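Local coordinates for protein nidogen-1 (Mus musculus, PDB 1GL4) that links basement-membrane components by binding laminin, collagen IV and perlecan, and probably takes part in cell-matrix interactions, at residues A34-E46 and K124-R136. Residues are numbered along the deposited sequence; the frame is centred on the assembly and turned at random.
Sequences ANYTGNGRQCVAE and KNGFSITGGEFTR
Phe127 overlaps the short hairpin of strands 36-38 and 43-45. This is the C-terminal hairpin of the EGF-like domain, and it packs on the helix 126-130 and the start of strand 133-142 in the G2 beta-barrel. The contact is thus an interdomain one, away from the perlecan-binding residues. Phe127 has CG anti to its own N (chi1 -168°), which swings the ring to the hairpin. This brings Phe127 CE2 to 3.8 Å from Val44 CG2, with Gly38 CA close by. Thr37 O lies at the ring edge, in its plane. Gly131 CA lies over one face, offset toward the rim.

Glu133 carries the polar part. Arg41 forms a salt bridge with its carboxylate, side-on, the two planes 13° apart and nearly coplanar. Arg41 NE bonds Glu133 OE1 on the syn lone pair at 3.2 Å, and Arg41 NH2 reaches Glu133 OE2 at 3.1 Å. Gln42 NE2 bonds the same OE2 from the opposite face, well above the carboxylate plane. With an alanine in place of Glu133, the Arg41 charge would probably lose this mate and Gln42 NE2 this acceptor. Gln42 OE1 accepts from Ile158 N, which probably fixes the rotation of the amide.

Asn39 OD1 accepts from Gln42 N, an Asx motif within the hairpin turn. At the other end, Ser128 OG is hydrogen-bonded to Glu119. A water donates to Ser128 OG at 3.0 Å and also bonds Thr37 OG1.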
loop_
_atom_site.group_PDB
_atom_site.type_symbol
_atom_site.label_atom_id
_atom_site.label_comp_id
_atom_site.label_asym_id
_atom_site.label_seq_id
_atom_site.Cartn_x
_atom_site.Cartn_y
_atom_site.Cartn_z
ATOM N N ALA A 34 20.460 -15.103 -3.627
ATOM C CA ALA A 34 19.448 -15.595 -4.554
ATOM C C ALA A 34 18.130 -15.941 -3.862
ATOM O O ALA A 34 18.117 -16.514 -2.771
ATOM C CB ALA A 34 19.981 -16.820 -5.302
ATOM N N ASN A 35 17.028 -15.571 -4.508
ATOM C CA ASN A 35 15.680 -15.824 -4.010
ATOM C C ASN A 35 15.219 -14.872 -2.899
ATOM O O ASN A 35 14.216 -15.119 -2.212
ATOM C CB ASN A 35 15.573 -17.283 -3.574
ATOM C CG ASN A 35 16.005 -18.236 -4.676
ATOM O OD1 ASN A 35 15.468 -18.201 -5.788
ATOM N ND2 ASN A 35 16.988 -19.075 -4.383
ATOM N N TYR A 36 15.959 -13.782 -2.735
ATOM C CA TYR A 36 15.621 -12.750 -1.761
ATOM C C TYR A 36 15.758 -11.411 -2.484
ATOM O O TYR A 36 16.556 -11.294 -3.416
ATOM C CB TYR A 36 16.565 -12.790 -0.552
ATOM C CG TYR A 36 16.293 -13.936 0.400
ATOM C CD1 TYR A 36 16.616 -15.247 0.055
ATOM C CD2 TYR A 36 15.664 -13.714 1.626
ATOM C CE1 TYR A 36 16.313 -16.313 0.905
ATOM C CE2 TYR A 36 15.357 -14.772 2.482
ATOM C CZ TYR A 36 15.683 -16.067 2.115
ATOM O OH TYR A 36 15.381 -17.117 2.953
ATOM N N THR A 37 14.969 -10.415 -2.086
ATOM C CA THR A 37 15.063 -9.100 -2.720
ATOM C C THR A 37 15.303 -8.034 -1.656
ATOM O O THR A 37 14.929 -8.211 -0.495
ATOM C CB THR A 37 13.784 -8.748 -3.528
ATOM O OG1 THR A 37 12.652 -8.699 -2.653
ATOM C CG2 THR A 37 13.538 -9.792 -4.601
ATOM N N GLY A 38 15.937 -6.935 -2.056
ATOM C CA GLY A 38 16.237 -5.866 -1.121
ATOM C C GLY A 38 17.543 -5.186 -1.487
ATOM O O GLY A 38 18.051 -5.375 -2.590
ATOM N N ASN A 39 18.105 -4.414 -0.561
ATOM C CA ASN A 39 19.353 -3.702 -0.828
ATOM C C ASN A 39 20.571 -4.223 -0.065
ATOM O O ASN A 39 21.559 -3.506 0.083
ATOM C CB ASN A 39 19.172 -2.214 -0.524
ATOM C CG ASN A 39 19.054 -1.935 0.962
ATOM O OD1 ASN A 39 18.887 -2.853 1.770
ATOM N ND2 ASN A 39 19.131 -0.660 1.330
ATOM N N GLY A 40 20.513 -5.458 0.422
ATOM C CA GLY A 40 21.653 -5.997 1.149
ATOM C C GLY A 40 21.559 -5.801 2.651
ATOM O O GLY A 40 21.827 -6.729 3.419
ATOM N N ARG A 41 21.195 -4.592 3.076
ATOM C CA ARG A 41 21.048 -4.289 4.496
ATOM C C ARG A 41 19.719 -4.849 4.994
ATOM O O ARG A 41 19.576 -5.196 6.167
ATOM C CB ARG A 41 21.089 -2.774 4.729
ATOM C CG ARG A 41 22.479 -2.151 4.642
ATOM C CD ARG A 41 22.399 -0.631 4.701
ATOM N NE ARG A 41 21.659 -0.171 5.873
ATOM C CZ ARG A 41 22.140 -0.160 7.112
ATOM N NH1 ARG A 41 23.376 -0.580 7.355
ATOM N NH2 ARG A 41 21.376 0.260 8.113
ATOM N N GLN A 42 18.753 -4.928 4.082
ATOM C CA GLN A 42 17.416 -5.440 4.378
ATOM C C GLN A 42 17.013 -6.344 3.207
ATOM O O GLN A 42 17.106 -5.937 2.041
ATOM C CB GLN A 42 16.413 -4.281 4.492
ATOM C CG GLN A 42 16.827 -3.114 5.400
ATOM C CD GLN A 42 16.723 -3.429 6.879
ATOM O OE1 GLN A 42 15.939 -4.279 7.289
ATOM N NE2 GLN A 42 17.500 -2.721 7.693
ATOM N N CYS A 43 16.573 -7.563 3.512
ATOM C CA CYS A 43 16.170 -8.514 2.474
ATOM C C CYS A 43 14.932 -9.308 2.893
ATOM O O CYS A 43 14.753 -9.594 4.073
ATOM C CB CYS A 43 17.307 -9.507 2.182
ATOM S SG CYS A 43 18.916 -8.778 1.721
ATOM N N VAL A 44 14.080 -9.648 1.923
ATOM C CA VAL A 44 12.880 -10.449 2.183
ATOM C C VAL A 44 12.773 -11.528 1.102
ATOM O O VAL A 44 13.203 -11.323 -0.036
ATOM C CB VAL A 44 11.585 -9.591 2.179
ATOM C CG1 VAL A 44 11.632 -8.569 3.306
ATOM C CG2 VAL A 44 11.411 -8.895 0.837
ATOM N N ALA A 45 12.213 -12.681 1.462
ATOM C CA ALA A 45 12.064 -13.792 0.527
ATOM C C ALA A 45 11.070 -13.498 -0.589
ATOM O O ALA A 45 10.021 -12.903 -0.353
ATOM C CB ALA A 45 11.631 -15.048 1.280
ATOM N N GLU A 46 11.399 -13.929 -1.802
ATOM C CA GLU A 46 10.517 -13.714 -2.943
ATOM C C GLU A 46 9.183 -14.430 -2.721
ATOM O O GLU A 46 9.148 -15.504 -2.117
ATOM C CB GLU A 46 11.173 -14.241 -4.223
ATOM C CG GLU A 46 12.519 -13.604 -4.536
ATOM C CD GLU A 46 13.091 -14.071 -5.863
ATOM O OE1 GLU A 46 13.091 -15.295 -6.113
ATOM O OE2 GLU A 46 13.546 -13.215 -6.652
ATOM N N LYS A 124 13.478 -1.869 -10.873
ATOM C CA LYS A 124 13.350 -2.216 -9.457
ATOM C C LYS A 124 12.264 -1.418 -8.733
ATOM O O LYS A 124 12.062 -0.237 -9.028
ATOM C CB LYS A 124 14.690 -1.975 -8.752
ATOM C CG LYS A 124 15.868 -2.670 -9.407
ATOM C CD LYS A 124 17.127 -2.510 -8.587
ATOM C CE LYS A 124 18.202 -3.484 -9.058
ATOM N NZ LYS A 124 19.338 -3.527 -8.105
ATOM N N ASN A 125 11.572 -2.056 -7.788
ATOM C CA ASN A 125 10.538 -1.353 -7.022
ATOM C C ASN A 125 11.196 -0.617 -5.857
ATOM O O ASN A 125 12.408 -0.706 -5.673
ATOM C CB ASN A 125 9.450 -2.313 -6.496
ATOM C CG ASN A 125 10.006 -3.443 -5.639
ATOM O OD1 ASN A 125 11.032 -3.293 -4.974
ATOM N ND2 ASN A 125 9.304 -4.583 -5.638
ATOM N N GLY A 126 10.397 0.106 -5.077
ATOM C CA GLY A 126 10.930 0.868 -3.962
ATOM C C GLY A 126 11.757 0.114 -2.934
ATOM O O GLY A 126 12.762 0.636 -2.431
ATOM N N PHE A 127 11.344 -1.106 -2.602
ATOM C CA PHE A 127 12.077 -1.887 -1.613
ATOM C C PHE A 127 13.438 -2.330 -2.130
ATOM O O PHE A 127 14.423 -2.300 -1.394
ATOM C CB PHE A 127 11.287 -3.121 -1.174
ATOM C CG PHE A 127 11.876 -3.794 0.030
ATOM C CD1 PHE A 127 11.796 -3.187 1.282
ATOM C CD2 PHE A 127 12.569 -4.993 -0.093
ATOM C CE1 PHE A 127 12.403 -3.763 2.397
ATOM C CE2 PHE A 127 13.184 -5.582 1.015
ATOM C CZ PHE A 127 13.101 -4.966 2.261
ATOM N N SER A 128 13.500 -2.741 -3.394
ATOM C CA SER A 128 14.771 -3.162 -3.974
ATOM C C SER A 128 15.774 -2.010 -3.943
ATOM O O SER A 128 16.952 -2.212 -3.654
ATOM C CB SER A 128 14.574 -3.648 -5.416
ATOM O OG SER A 128 13.926 -4.920 -5.449
ATOM N N ILE A 129 15.300 -0.797 -4.215
ATOM C CA ILE A 129 16.175 0.380 -4.219
ATOM C C ILE A 129 16.586 0.899 -2.833
ATOM O O ILE A 129 17.756 1.216 -2.615
ATOM C CB ILE A 129 15.510 1.553 -4.984
ATOM C CG1 ILE A 129 15.321 1.173 -6.456
ATOM C CG2 ILE A 129 16.364 2.823 -4.858
ATOM C CD1 ILE A 129 14.422 2.135 -7.217
ATOM N N THR A 130 15.637 0.980 -1.899
ATOM C CA THR A 130 15.913 1.526 -0.563
ATOM C C THR A 130 15.994 0.555 0.618
ATOM O O THR A 130 16.464 0.933 1.697
ATOM C CB THR A 130 14.849 2.566 -0.161
ATOM O OG1 THR A 130 13.627 1.885 0.150
ATOM C CG2 THR A 130 14.583 3.547 -1.304
ATOM N N GLY A 131 15.517 -0.671 0.441
ATOM C CA GLY A 131 15.538 -1.612 1.546
ATOM C C GLY A 131 14.566 -1.182 2.639
ATOM O O GLY A 131 14.663 -1.628 3.786
ATOM N N GLY A 132 13.624 -0.311 2.292
ATOM C CA GLY A 132 12.657 0.145 3.276
ATOM C C GLY A 132 13.237 1.120 4.288
ATOM O O GLY A 132 12.685 1.300 5.371
ATOM N N GLU A 133 14.367 1.729 3.941
ATOM C CA GLU A 133 15.018 2.714 4.797
ATOM C C GLU A 133 15.065 4.007 3.992
ATOM O O GLU A 133 15.947 4.185 3.158
ATOM C CB GLU A 133 16.449 2.268 5.141
ATOM C CG GLU A 133 16.547 0.940 5.892
ATOM C CD GLU A 133 17.983 0.431 6.004
ATOM O OE1 GLU A 133 18.666 0.292 4.966
ATOM O OE2 GLU A 133 18.430 0.160 7.130
ATOM N N PHE A 134 14.107 4.903 4.219
ATOM C CA PHE A 134 14.071 6.161 3.478
ATOM C C PHE A 134 13.121 7.174 4.099
ATOM O O PHE A 134 12.339 6.845 4.993
ATOM C CB PHE A 134 13.673 5.907 2.008
ATOM C CG PHE A 134 12.248 5.406 1.818
ATOM C CD1 PHE A 134 11.214 6.290 1.507
ATOM C CD2 PHE A 134 11.953 4.046 1.922
ATOM C CE1 PHE A 134 9.913 5.830 1.298
ATOM C CE2 PHE A 134 10.652 3.572 1.713
ATOM C CZ PHE A 134 9.627 4.466 1.400
ATOM N N THR A 135 13.215 8.414 3.628
ATOM C CA THR A 135 12.351 9.493 4.100
ATOM C C THR A 135 11.532 9.977 2.908
ATOM O O THR A 135 12.062 10.127 1.805
ATOM C CB THR A 135 13.165 10.695 4.625
ATOM O OG1 THR A 135 13.987 10.280 5.722
ATOM C CG2 THR A 135 12.229 11.809 5.088
ATOM N N ARG A 136 10.245 10.217 3.136
ATOM C CA ARG A 136 9.343 10.693 2.095
ATOM C C ARG A 136 8.736 12.027 2.508
ATOM O O ARG A 136 8.063 12.110 3.538
ATOM C CB ARG A 136 8.205 9.689 1.861
ATOM C CG ARG A 136 7.201 10.115 0.777
ATOM C CD ARG A 136 5.803 9.518 1.000
ATOM N NE ARG A 136 4.950 9.635 -0.186
ATOM C CZ ARG A 136 3.669 9.272 -0.232
ATOM N NH1 ARG A 136 3.075 8.773 0.848
ATOM N NH2 ARG A 136 2.985 9.379 -1.370
HETATM O O HOH W 1 11.889 -5.986 -3.559
HETATM O O HOH W 2 19.686 1.463 -0.508
#